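Local atomic coordinates of CRP-like protein Clp (Xanthomonas campestris pv. campestris, PDB entry 3IWZ), a protein that acts as a dimeric global transcription regulator, activating or repressing virulence genes in diffusible-signal-factor signalling, and apparently loses DNA binding on taking up c-di-GMP. Residues L121-T124 / S125-D129. Residues are numbered along the deposited sequence; the frame is centred on the assembly and turned at random.
Sequences LFQT and SLSPD
L121 and L126 run alongside one another, with CD2 of L126 pressed against L121 CB at 3.4 Å and nearly as close to its CD1, a tight fit. In L121, CG stands anti to the carbonyl carbon (chi1 -77°), which carries CD1 alongside CD2 of L126, while CB makes its contact from the backbone; both leucines also touch H33. CB of L126 also meets the rim of the F122 ring, 4.3 Å from CD2 of F122. The F122 side chain packs on I133 and L134 of helix 130-157 as well. The backbone fixes this grouping: L121 O is gripped from opposite faces of its carbonyl plane by T124 N (3.0 Å) and L126 N (2.9 Å), the latter bond bent to 134° at hydrogen. Overlapping it, a type I turn from T124 to S127 closes through S127 N to T124 O, 3.1 Å, the donor standing above the carbonyl plane. S127 CA also approaches F122 O at 3.1 Å in a CA-H...O contact, while T124 OG1 hydrogen-bonds to Q120 O. The arrangement is a helix end running into a type I turn, here joining helix 115-122 to the long helix 130-157 of a CRP-family regulator.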
# COMPACT_ATOMS: atom_id res chain seq x y z
N LEU D 121 6.72 15.01 -22.03
CA LEU D 121 6.74 14.03 -23.11
C LEU D 121 5.34 13.45 -23.25
O LEU D 121 4.94 13.04 -24.34
CB LEU D 121 7.73 12.91 -22.80
CG LEU D 121 9.23 13.18 -23.00
CD1 LEU D 121 10.03 11.94 -22.64
CD2 LEU D 121 9.48 13.57 -24.45
N PHE D 122 4.60 13.40 -22.14
CA PHE D 122 3.23 12.88 -22.14
C PHE D 122 2.32 13.81 -22.92
O PHE D 122 1.21 13.43 -23.31
CB PHE D 122 2.69 12.74 -20.71
CG PHE D 122 3.03 11.43 -20.04
CD1 PHE D 122 2.62 11.19 -18.73
CD2 PHE D 122 3.74 10.44 -20.71
CE1 PHE D 122 2.92 9.98 -18.10
CE2 PHE D 122 4.04 9.23 -20.09
CZ PHE D 122 3.63 9.00 -18.78
N GLN D 123 2.78 15.04 -23.14
CA GLN D 123 2.02 16.02 -23.90
C GLN D 123 2.59 16.22 -25.31
O GLN D 123 2.09 17.04 -26.08
CB GLN D 123 1.97 17.35 -23.15
CG GLN D 123 1.10 17.31 -21.91
CD GLN D 123 -0.34 16.90 -22.21
OE1 GLN D 123 -0.59 15.80 -22.72
NE2 GLN D 123 -1.28 17.77 -21.88
N THR D 124 3.64 15.47 -25.64
CA THR D 124 4.26 15.54 -26.95
C THR D 124 4.37 14.17 -27.65
O THR D 124 3.36 13.49 -27.85
CB THR D 124 5.66 16.20 -26.88
OG1 THR D 124 6.27 15.91 -25.61
CG2 THR D 124 5.53 17.71 -27.04
N SER D 125 5.58 13.76 -28.01
CA SER D 125 5.76 12.49 -28.72
C SER D 125 5.37 11.23 -27.94
O SER D 125 5.43 10.13 -28.49
CB SER D 125 7.21 12.35 -29.19
OG SER D 125 8.10 12.18 -28.11
N LEU D 126 4.96 11.38 -26.68
CA LEU D 126 4.58 10.22 -25.87
C LEU D 126 3.10 10.20 -25.49
O LEU D 126 2.62 9.25 -24.87
CB LEU D 126 5.46 10.14 -24.61
CG LEU D 126 6.69 9.23 -24.68
CD1 LEU D 126 7.36 9.34 -26.05
CD2 LEU D 126 7.66 9.59 -23.56
N SER D 127 2.38 11.24 -25.88
CA SER D 127 0.95 11.36 -25.58
C SER D 127 0.17 10.07 -25.88
O SER D 127 -0.68 9.67 -25.08
CB SER D 127 0.36 12.54 -26.38
OG SER D 127 -0.95 12.86 -25.96
N PRO D 128 0.44 9.42 -27.02
CA PRO D 128 -0.27 8.17 -27.37
C PRO D 128 0.10 7.00 -26.47
O PRO D 128 -0.64 6.02 -26.35
CB PRO D 128 0.17 7.93 -28.82
CG PRO D 128 0.50 9.31 -29.33
CD PRO D 128 1.24 9.89 -28.16
N ASP D 129 1.26 7.09 -25.83
CA ASP D 129 1.74 6.05 -24.94
C ASP D 129 1.27 6.30 -23.50
O ASP D 129 1.27 5.39 -22.68
CB ASP D 129 3.27 6.00 -25.00
CG ASP D 129 3.79 5.63 -26.39
OD1 ASP D 129 4.95 5.98 -26.71
OD2 ASP D 129 3.05 4.98 -27.16